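Local atomic coordinates of Lmo0135 protein (Listeria monocytogenes EGD-e, PDB entry 5ISU), a protein that is the substrate-binding protein CtaP of an ABC transporter and probably binds peptides for import. Residues T338-N349 against G368-P378; T385-Y393 against D416-Y424. All blocks are in the same frame, centred on the assembly; numbering follows the deposited sequence.

How the interactions relate
Both contacts lie in the same part of the chain, on the same side of its centre, with their own centres about 16 Å apart. They come in series: interaction 1 is complete before interaction 2 opens, and helix 378-385 leads from one to the other. Interaction 1 pairs two parallel strands of a mixed sheet. Interaction 2 joins the two loops that flank strand 395-400, the neighbour of strand 341-347 in that sheet. They meet where Thr343 OG1 lies 2.9 Å from Asp392 O, a probable hydrogen bond, and where the Tyr345 ring packs on Tyr393. The loops of interaction 2 are thereby tied to the sheet of this solute-binding protein.

Interaction 1: T338-N349 against G368-P378; sequences TSQKLTVYYLNN and GVTLDLKPTDP
The Tyr345 ring carries Lys374 over one face, with CB above the ring centre and 3.9 Å from the centroid, a CH-pi contact. Thr343 OG1, hydrogen-bonded to Asp392 O, lies at the edge of this ring, in its plane, and Thr376 CG2 approaches obliquely, 3.6 Å from Tyr345 CD2. The Tyr346 ring has Pro375 CA over one face, offset toward the rim, in a second CH-pi contact. Leu373 CB stands at its edge. The first torsion of Tyr346 (chi1 60°) sets CG between the backbone N and the carbonyl carbon, and the ring then lies alongside the proline. Its OH has a weak hydrogen bond to Glu354.

The two strands are parallel and belong to a beta-alpha-beta unit, with helix 351-365 as the crossover. Leu342 and Val344 share a face of the sheet with Leu371 and Leu373; Leu373 and Tyr346 also touch that helix. Val344 CG1 meets Leu371 CD2 at 3.7 Å, the two side chains crossing at about a right angle.

Donors alternate between the two strands. Leu342 N donates to Thr370 O, and Asp372 N returns a bond to Leu342 O. Further on, Tyr346 O accepts two donors from Thr376. The backbone N comes in at 2.8 Å, and OG1 sits above the carbonyl plane at 3.2 Å. On the opposite sheet face from the leucines, Lys341 NZ and Asp372 OD2 form a long salt bridge of 4.0 Å. Thr338 OG1 donates to the carbonyl of Gly368, the C-prime residue of the Schellman motif that ends helix 351-365.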
loop_
_atom_site.group_PDB
_atom_site.type_symbol
_atom_site.label_atom_id
_atom_site.label_comp_id
_atom_site.label_asym_id
_atom_site.label_seq_id
_atom_site.Cartn_x
_atom_site.Cartn_y
_atom_site.Cartn_z
ATOM N N THR A 338 -37.162 8.954 4.818
ATOM C CA THR A 338 -36.937 8.343 3.506
ATOM C C THR A 338 -37.193 9.302 2.329
ATOM O O THR A 338 -36.728 9.053 1.216
ATOM C CB THR A 338 -37.775 7.058 3.344
ATOM O OG1 THR A 338 -37.696 6.609 1.989
ATOM C CG2 THR A 338 -39.240 7.296 3.701
ATOM N N SER A 339 -37.945 10.378 2.585
ATOM C CA SER A 339 -38.197 11.435 1.593
ATOM C C SER A 339 -36.881 11.976 1.036
ATOM O O SER A 339 -36.789 12.313 -0.147
ATOM C CB SER A 339 -38.942 12.607 2.244
ATOM O OG SER A 339 -40.127 12.179 2.876
ATOM N N GLN A 340 -35.878 12.067 1.913
ATOM C CA GLN A 340 -34.557 12.562 1.559
ATOM C C GLN A 340 -33.765 11.491 0.802
ATOM O O GLN A 340 -33.962 10.287 1.006
ATOM C CB GLN A 340 -33.817 13.001 2.817
ATOM C CG GLN A 340 -32.530 13.756 2.554
ATOM C CD GLN A 340 -31.949 14.369 3.815
ATOM O OE1 GLN A 340 -32.154 13.861 4.922
ATOM N NE2 GLN A 340 -31.213 15.467 3.655
ATOM N N LYS A 341 -32.855 11.951 -0.053
ATOM C CA LYS A 341 -32.063 11.091 -0.922
ATOM C C LYS A 341 -30.584 11.161 -0.554
ATOM O O LYS A 341 -30.085 12.222 -0.180
ATOM C CB LYS A 341 -32.299 11.528 -2.375
ATOM C CG LYS A 341 -33.771 11.417 -2.789
ATOM C CD LYS A 341 -34.146 12.262 -3.999
ATOM C CE LYS A 341 -33.553 11.758 -5.300
ATOM N NZ LYS A 341 -33.938 12.639 -6.440
ATOM N N LEU A 342 -29.898 10.021 -0.649
ATOM C CA LEU A 342 -28.475 9.933 -0.317
ATOM C C LEU A 342 -27.637 9.838 -1.569
ATOM O O LEU A 342 -28.106 9.362 -2.601
ATOM C CB LEU A 342 -28.191 8.729 0.579
ATOM C CG LEU A 342 -28.842 8.733 1.962
ATOM C CD1 LEU A 342 -28.453 7.465 2.713
ATOM C CD2 LEU A 342 -28.445 9.978 2.757
ATOM N N THR A 343 -26.388 10.283 -1.461
ATOM C CA THR A 343 -25.461 10.286 -2.578
ATOM C C THR A 343 -24.260 9.364 -2.349
ATOM O O THR A 343 -23.696 9.313 -1.246
ATOM C CB THR A 343 -24.939 11.716 -2.855
ATOM O OG1 THR A 343 -24.371 12.276 -1.658
ATOM C CG2 THR A 343 -26.072 12.622 -3.333
ATOM N N VAL A 344 -23.895 8.612 -3.389
ATOM C CA VAL A 344 -22.700 7.767 -3.346
ATOM C C VAL A 344 -21.724 8.337 -4.369
ATOM O O VAL A 344 -22.029 8.420 -5.557
ATOM C CB VAL A 344 -22.979 6.274 -3.588
ATOM C CG1 VAL A 344 -23.778 6.035 -4.871
ATOM C CG2 VAL A 344 -21.668 5.486 -3.597
ATOM N N TYR A 345 -20.575 8.795 -3.887
ATOM C CA TYR A 345 -19.548 9.380 -4.750
ATOM C C TYR A 345 -18.447 8.361 -4.966
ATOM O O TYR A 345 -17.970 7.758 -4.026
ATOM C CB TYR A 345 -18.979 10.678 -4.139
ATOM C CG TYR A 345 -19.776 11.947 -4.424
ATOM C CD1 TYR A 345 -21.007 12.190 -3.806
ATOM C CD2 TYR A 345 -19.266 12.931 -5.277
ATOM C CE1 TYR A 345 -21.724 13.359 -4.063
ATOM C CE2 TYR A 345 -19.976 14.099 -5.542
ATOM C CZ TYR A 345 -21.200 14.312 -4.936
ATOM O OH TYR A 345 -21.885 15.486 -5.196
ATOM N N TYR A 346 -18.038 8.197 -6.217
ATOM C CA TYR A 346 -17.006 7.239 -6.573
ATOM C C TYR A 346 -16.292 7.688 -7.854
ATOM O O TYR A 346 -16.649 8.715 -8.447
ATOM C CB TYR A 346 -17.640 5.845 -6.719
ATOM C CG TYR A 346 -18.721 5.751 -7.769
ATOM C CD1 TYR A 346 -20.032 6.141 -7.490
ATOM C CD2 TYR A 346 -18.442 5.246 -9.033
ATOM C CE1 TYR A 346 -21.025 6.062 -8.453
ATOM C CE2 TYR A 346 -19.423 5.160 -10.007
ATOM C CZ TYR A 346 -20.712 5.567 -9.717
ATOM O OH TYR A 346 -21.673 5.479 -10.685
ATOM N N LEU A 347 -15.269 6.938 -8.253
ATOM C CA LEU A 347 -14.492 7.241 -9.462
ATOM C C LEU A 347 -15.294 6.931 -10.738
ATOM O O LEU A 347 -15.878 5.857 -10.859
ATOM C CB LEU A 347 -13.190 6.432 -9.447
ATOM C CG LEU A 347 -12.211 6.754 -8.312
ATOM C CD1 LEU A 347 -11.171 5.655 -8.131
ATOM C CD2 LEU A 347 -11.535 8.100 -8.542
ATOM N N ASN A 348 -15.295 7.858 -11.697
ATOM C CA ASN A 348 -16.041 7.664 -12.959
ATOM C C ASN A 348 -15.327 6.788 -14.004
ATOM O O ASN A 348 -15.855 6.578 -15.091
ATOM C CB ASN A 348 -16.411 9.019 -13.598
ATOM C CG ASN A 348 -15.199 9.810 -14.089
ATOM O OD1 ASN A 348 -14.045 9.408 -13.914
ATOM N ND2 ASN A 348 -15.466 10.955 -14.697
ATOM N N ASN A 349 -14.136 6.291 -13.671
ATOM C CA ASN A 349 -13.343 5.461 -14.577
ATOM C C ASN A 349 -13.021 4.082 -13.981
ATOM O O ASN A 349 -11.993 3.491 -14.310
ATOM C CB ASN A 349 -12.039 6.196 -14.891
ATOM C CG ASN A 349 -11.157 6.373 -13.667
ATOM O OD1 ASN A 349 -11.565 6.091 -12.531
ATOM N ND2 ASN A 349 -9.937 6.833 -13.890
ATOM N N GLY A 368 -36.193 0.783 1.644
ATOM C CA GLY A 368 -36.873 2.080 1.644
ATOM C C GLY A 368 -35.988 3.314 1.599
ATOM O O GLY A 368 -36.466 4.419 1.888
ATOM N N VAL A 369 -34.713 3.147 1.230
ATOM C CA VAL A 369 -33.758 4.274 1.156
ATOM C C VAL A 369 -33.379 4.545 -0.303
ATOM O O VAL A 369 -32.995 3.626 -1.013
ATOM C CB VAL A 369 -32.469 3.984 1.975
ATOM C CG1 VAL A 369 -31.445 5.112 1.819
ATOM C CG2 VAL A 369 -32.804 3.754 3.443
ATOM N N THR A 370 -33.481 5.806 -0.736
ATOM C CA THR A 370 -33.151 6.194 -2.116
ATOM C C THR A 370 -31.701 6.669 -2.198
ATOM O O THR A 370 -31.308 7.597 -1.481
ATOM C CB THR A 370 -34.077 7.318 -2.629
ATOM O OG1 THR A 370 -35.444 6.931 -2.457
ATOM C CG2 THR A 370 -33.817 7.618 -4.111
ATOM N N LEU A 371 -30.918 6.039 -3.074
ATOM C CA LEU A 371 -29.511 6.384 -3.257
ATOM C C LEU A 371 -29.286 6.881 -4.678
ATOM O O LEU A 371 -29.696 6.227 -5.632
ATOM C CB LEU A 371 -28.629 5.154 -3.009
ATOM C CG LEU A 371 -27.108 5.363 -3.021
ATOM C CD1 LEU A 371 -26.686 6.138 -1.791
ATOM C CD2 LEU A 371 -26.355 4.037 -3.081
ATOM N N ASP A 372 -28.631 8.034 -4.806
ATOM C CA ASP A 372 -28.316 8.640 -6.101
ATOM C C ASP A 372 -26.849 8.423 -6.404
ATOM O O ASP A 372 -26.001 8.780 -5.590
ATOM C CB ASP A 372 -28.552 10.156 -6.064
ATOM C CG ASP A 372 -30.019 10.536 -5.936
ATOM O OD1 ASP A 372 -30.888 9.877 -6.558
ATOM O OD2 ASP A 372 -30.291 11.543 -5.250
ATOM N N LEU A 373 -26.543 7.866 -7.574
ATOM C CA LEU A 373 -25.150 7.654 -7.986
ATOM C C LEU A 373 -24.563 8.949 -8.476
ATOM O O LEU A 373 -25.191 9.658 -9.259
ATOM C CB LEU A 373 -25.029 6.600 -9.091
ATOM C CG LEU A 373 -25.041 5.153 -8.633
ATOM C CD1 LEU A 373 -26.236 4.854 -7.751
ATOM C CD2 LEU A 373 -25.007 4.250 -9.858
ATOM N N LYS A 374 -23.354 9.258 -8.017
ATOM C CA LYS A 374 -22.701 10.479 -8.423
ATOM C C LYS A 374 -21.259 10.143 -8.804
ATOM O O LYS A 374 -20.328 10.440 -8.069
ATOM C CB LYS A 374 -22.814 11.546 -7.316
ATOM C CG LYS A 374 -22.893 12.987 -7.832
ATOM C CD LYS A 374 -24.102 13.173 -8.758
ATOM C CE LYS A 374 -24.388 14.619 -9.124
ATOM N NZ LYS A 374 -24.934 15.398 -7.980
ATOM N N PRO A 375 -21.078 9.500 -9.970
ATOM C CA PRO A 375 -19.726 9.186 -10.423
ATOM C C PRO A 375 -18.979 10.486 -10.691
ATOM O O PRO A 375 -19.589 11.434 -11.213
ATOM C CB PRO A 375 -19.962 8.433 -11.738
ATOM C CG PRO A 375 -21.266 8.936 -12.248
ATOM C CD PRO A 375 -22.078 9.340 -11.048
ATOM N N THR A 376 -17.693 10.552 -10.345
ATOM C CA THR A 376 -16.923 11.788 -10.556
ATOM C C THR A 376 -15.496 11.590 -11.079
ATOM O O THR A 376 -14.923 10.501 -11.009
ATOM C CB THR A 376 -16.815 12.619 -9.259
ATOM O OG1 THR A 376 -16.040 11.900 -8.301
ATOM C CG2 THR A 376 -18.183 12.931 -8.678
ATOM N N ASP A 377 -14.957 12.696 -11.598
ATOM C CA ASP A 377 -13.600 12.813 -12.137
ATOM C C ASP A 377 -12.629 12.656 -10.963
ATOM O O ASP A 377 -12.907 13.184 -9.887
ATOM C CB ASP A 377 -13.472 14.207 -12.805
ATOM C CG ASP A 377 -12.109 14.466 -13.441
ATOM O OD1 ASP A 377 -11.085 14.532 -12.722
ATOM O OD2 ASP A 377 -12.081 14.716 -14.667
ATOM N N PRO A 378 -11.495 11.939 -11.156
ATOM C CA PRO A 378 -10.526 11.704 -10.059
ATOM C C PRO A 378 -10.058 12.954 -9.307
ATOM O O PRO A 378 -10.137 12.982 -8.080
ATOM C CB PRO A 378 -9.347 11.025 -10.762
ATOM C CG PRO A 378 -9.957 10.362 -11.942
ATOM C CD PRO A 378 -11.065 11.271 -12.401
#

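Interaction 2: T385-Y393 against D416-Y424; sequences TLDRKNADY and DAPYNYSNY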
loop_
_atom_site.group_PDB
_atom_site.type_symbol
_atom_site.label_atom_id
_atom_site.label_comp_id
_atom_site.label_asym_id
_atom_site.label_seq_id
_atom_site.Cartn_x
_atom_site.Cartn_y
_atom_site.Cartn_z
ATOM N N THR A 385 -13.341 14.636 -1.297
ATOM C CA THR A 385 -13.104 13.757 -0.151
ATOM C C THR A 385 -11.879 14.097 0.686
ATOM O O THR A 385 -11.751 13.616 1.803
ATOM C CB THR A 385 -13.020 12.273 -0.580
ATOM O OG1 THR A 385 -11.837 12.051 -1.356
ATOM C CG2 THR A 385 -14.247 11.890 -1.381
ATOM N N LEU A 386 -10.972 14.905 0.158
ATOM C CA LEU A 386 -9.787 15.288 0.924
ATOM C C LEU A 386 -10.116 16.513 1.797
ATOM O O LEU A 386 -9.315 16.913 2.644
ATOM C CB LEU A 386 -8.607 15.561 -0.015
ATOM C CG LEU A 386 -7.221 15.220 0.529
ATOM C CD1 LEU A 386 -7.097 13.703 0.732
ATOM C CD2 LEU A 386 -6.144 15.717 -0.426
ATOM N N ASP A 387 -11.312 17.076 1.600
ATOM C CA ASP A 387 -11.788 18.243 2.356
ATOM C C ASP A 387 -12.642 17.788 3.556
ATOM O O ASP A 387 -13.811 17.434 3.397
ATOM C CB ASP A 387 -12.600 19.158 1.419
ATOM C CG ASP A 387 -13.067 20.445 2.086
ATOM O OD1 ASP A 387 -12.587 20.781 3.199
ATOM O OD2 ASP A 387 -13.917 21.132 1.473
ATOM N N ARG A 388 -12.053 17.833 4.751
ATOM C CA ARG A 388 -12.727 17.399 5.991
ATOM C C ARG A 388 -14.010 18.152 6.387
ATOM O O ARG A 388 -14.727 17.703 7.281
ATOM C CB ARG A 388 -11.733 17.380 7.181
ATOM C CG ARG A 388 -10.598 16.360 7.073
ATOM C CD ARG A 388 -11.044 14.912 7.298
ATOM N NE ARG A 388 -12.140 14.518 6.413
ATOM C CZ ARG A 388 -12.006 14.139 5.141
ATOM N NH1 ARG A 388 -13.086 13.834 4.433
ATOM N NH2 ARG A 388 -10.812 14.075 4.559
ATOM N N LYS A 389 -14.313 19.266 5.730
ATOM C CA LYS A 389 -15.538 20.014 6.036
ATOM C C LYS A 389 -16.664 19.702 5.052
ATOM O O LYS A 389 -17.794 20.159 5.242
ATOM C CB LYS A 389 -15.249 21.508 5.992
ATOM C CG LYS A 389 -14.177 21.957 6.981
ATOM C CD LYS A 389 -13.598 23.307 6.604
ATOM C CE LYS A 389 -12.769 23.220 5.324
ATOM N NZ LYS A 389 -12.135 24.522 4.995
ATOM N N ASN A 390 -16.360 18.912 4.019
ATOM C CA ASN A 390 -17.329 18.598 2.959
ATOM C C ASN A 390 -18.432 17.635 3.399
ATOM O O ASN A 390 -18.165 16.610 4.031
ATOM C CB ASN A 390 -16.589 18.048 1.733
ATOM C CG ASN A 390 -17.487 17.915 0.506
ATOM O OD1 ASN A 390 -18.450 17.135 0.499
ATOM N ND2 ASN A 390 -17.146 18.640 -0.560
ATOM N N ALA A 391 -19.670 17.991 3.044
ATOM C CA ALA A 391 -20.868 17.197 3.349
ATOM C C ALA A 391 -21.715 16.941 2.089
ATOM O O ALA A 391 -22.929 16.723 2.184
ATOM C CB ALA A 391 -21.704 17.895 4.411
ATOM N N ASP A 392 -21.081 16.974 0.917
ATOM C CA ASP A 392 -21.788 16.700 -0.340
ATOM C C ASP A 392 -22.075 15.217 -0.488
ATOM O O ASP A 392 -23.157 14.830 -0.918
ATOM C CB ASP A 392 -20.963 17.145 -1.547
ATOM C CG ASP A 392 -20.708 18.633 -1.573
ATOM O OD1 ASP A 392 -21.352 19.395 -0.808
ATOM O OD2 ASP A 392 -19.862 19.042 -2.389
ATOM N N TYR A 393 -21.098 14.396 -0.115
ATOM C CA TYR A 393 -21.219 12.946 -0.250
ATOM C C TYR A 393 -21.785 12.297 1.003
ATOM O O TYR A 393 -21.400 12.630 2.114
ATOM C CB TYR A 393 -19.856 12.307 -0.612
ATOM C CG TYR A 393 -18.745 12.389 0.453
ATOM C CD1 TYR A 393 -17.932 13.522 0.559
ATOM C CD2 TYR A 393 -18.478 11.316 1.305
ATOM C CE1 TYR A 393 -16.915 13.602 1.501
ATOM C CE2 TYR A 393 -17.454 11.381 2.243
ATOM C CZ TYR A 393 -16.681 12.537 2.340
ATOM O OH TYR A 393 -15.664 12.634 3.266
ATOM N N ASP A 416 -8.902 14.345 14.208
ATOM C CA ASP A 416 -8.202 15.398 13.461
ATOM C C ASP A 416 -7.518 14.941 12.169
ATOM O O ASP A 416 -6.951 15.768 11.452
ATOM C CB ASP A 416 -7.083 15.981 14.346
ATOM C CG ASP A 416 -7.561 16.367 15.728
ATOM O OD1 ASP A 416 -8.788 16.323 15.990
ATOM O OD2 ASP A 416 -6.698 16.712 16.565
ATOM N N ALA A 417 -7.555 13.647 11.873
ATOM C CA ALA A 417 -6.819 13.135 10.723
ATOM C C ALA A 417 -7.335 13.627 9.365
ATOM O O ALA A 417 -8.548 13.745 9.159
ATOM C CB ALA A 417 -6.784 11.621 10.758
ATOM N N PRO A 418 -6.403 13.910 8.433
ATOM C CA PRO A 418 -6.783 14.400 7.111
ATOM C C PRO A 418 -7.441 13.331 6.228
ATOM O O PRO A 418 -8.176 13.687 5.312
ATOM C CB PRO A 418 -5.448 14.871 6.510
ATOM C CG PRO A 418 -4.419 14.042 7.184
ATOM C CD PRO A 418 -4.939 13.781 8.573
ATOM N N TYR A 419 -7.204 12.044 6.501
ATOM C CA TYR A 419 -7.827 10.992 5.684
ATOM C C TYR A 419 -9.005 10.298 6.400
ATOM O O TYR A 419 -9.379 9.197 6.039
ATOM C CB TYR A 419 -6.771 9.991 5.179
ATOM C CG TYR A 419 -5.532 10.661 4.602
ATOM C CD1 TYR A 419 -5.589 11.371 3.396
ATOM C CD2 TYR A 419 -4.298 10.568 5.249
ATOM C CE1 TYR A 419 -4.457 11.988 2.872
ATOM C CE2 TYR A 419 -3.157 11.177 4.727
ATOM C CZ TYR A 419 -3.240 11.885 3.539
ATOM O OH TYR A 419 -2.116 12.487 3.008
ATOM N N ASN A 420 -9.595 10.966 7.396
ATOM C CA ASN A 420 -10.764 10.442 8.130
ATOM C C ASN A 420 -11.991 10.780 7.273
ATOM O O ASN A 420 -12.722 11.743 7.549
ATOM C CB ASN A 420 -10.834 11.108 9.518
ATOM C CG ASN A 420 -11.963 10.577 10.413
ATOM O OD1 ASN A 420 -12.939 9.971 9.962
ATOM N ND2 ASN A 420 -11.831 10.842 11.713
ATOM N N TYR A 421 -12.208 9.974 6.237
ATOM C CA TYR A 421 -13.306 10.200 5.261
ATOM C C TYR A 421 -14.718 10.179 5.854
ATOM O O TYR A 421 -15.622 10.877 5.366
ATOM C CB TYR A 421 -13.197 9.209 4.080
ATOM C CG TYR A 421 -11.868 9.332 3.321
ATOM C CD1 TYR A 421 -11.517 10.529 2.696
ATOM C CD2 TYR A 421 -10.981 8.258 3.216
ATOM C CE1 TYR A 421 -10.321 10.666 2.008
ATOM C CE2 TYR A 421 -9.781 8.386 2.524
ATOM C CZ TYR A 421 -9.460 9.596 1.919
ATOM O OH TYR A 421 -8.288 9.754 1.229
ATOM N N SER A 422 -14.888 9.402 6.917
ATOM C CA SER A 422 -16.164 9.282 7.590
ATOM C C SER A 422 -16.441 10.473 8.538
ATOM O O SER A 422 -17.577 10.668 8.952
ATOM C CB SER A 422 -16.210 7.965 8.368
ATOM O OG SER A 422 -15.971 6.839 7.523
ATOM N N ASN A 423 -15.405 11.255 8.865
ATOM C CA ASN A 423 -15.509 12.413 9.780
ATOM C C ASN A 423 -16.038 11.990 11.170
ATOM O O ASN A 423 -16.773 12.736 11.834
ATOM C CB ASN A 423 -16.362 13.537 9.168
ATOM C CG ASN A 423 -15.787 14.062 7.867
ATOM O OD1 ASN A 423 -14.693 14.599 7.841
ATOM N ND2 ASN A 423 -16.550 13.935 6.779
ATOM N N TYR A 424 -15.610 10.799 11.592
ATOM C CA TYR A 424 -15.976 10.187 12.874
ATOM C C TYR A 424 -15.128 10.753 14.014
ATOM O O TYR A 424 -13.904 10.642 14.003
ATOM C CB TYR A 424 -15.778 8.676 12.742
ATOM C CG TYR A 424 -15.960 7.823 13.978
ATOM C CD1 TYR A 424 -17.223 7.604 14.526
ATOM C CD2 TYR A 424 -14.880 7.149 14.539
ATOM C CE1 TYR A 424 -17.389 6.779 15.625
ATOM C CE2 TYR A 424 -15.042 6.329 15.639
ATOM C CZ TYR A 424 -16.292 6.143 16.174
ATOM O OH TYR A 424 -16.448 5.325 17.269
HETATM O O HOH W 1 -7.386 16.040 4.387
#
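Arg388 bends at chi2 (-73°) and chi3 (55°), which curls its guanidinium back toward Thr385 and against the 416-424 loop. There NE donates to Asn423 OD1 at 2.9 Å, almost straight (169°) and in the guanidinium plane. The amide of Asn423 is tilted from that plane. NH2 donates to Pro418 O at 2.8 Å, from above the carbonyl plane and with a more bent bond. NH1 and NH2 together grip Thr385 O end-on. Four hydrogen bonds fix the rotation of the guanidinium; two of them join the loops, and the two to Thr385 O hold it to its own segment. One of its faces is covered by the backbone at Asn420 and Tyr421.

Tyr393 OH donates to Tyr421 O at 2.7 Å, in the carbonyl plane and on a lone pair. The Tyr421 ring turns its edge to Thr385 O, which lies 3.2 Å from CD1. Leu386 CD1 reaches the edge of the Tyr419 ring, 3.8 Å from CE1, the two side chains running alongside each other. A water donates to both Leu386 O and Pro418 O and bridges the loops beside this apolar contact.

A type I beta turn spans Asp387 to Asn390, and two more, sharing Asn420, run from Ala417 to Asn423. Asn423 ND2 is bonded to Asn264, which also takes Tyr393 O and Asn390 O through its own amide nitrogen. Loop 385-393 runs from helix 378-385 to strand 395-400, and loop 416-424 leads into helix 427-438. Strand 248-263 lies against Tyr393, Tyr421 and Ser422.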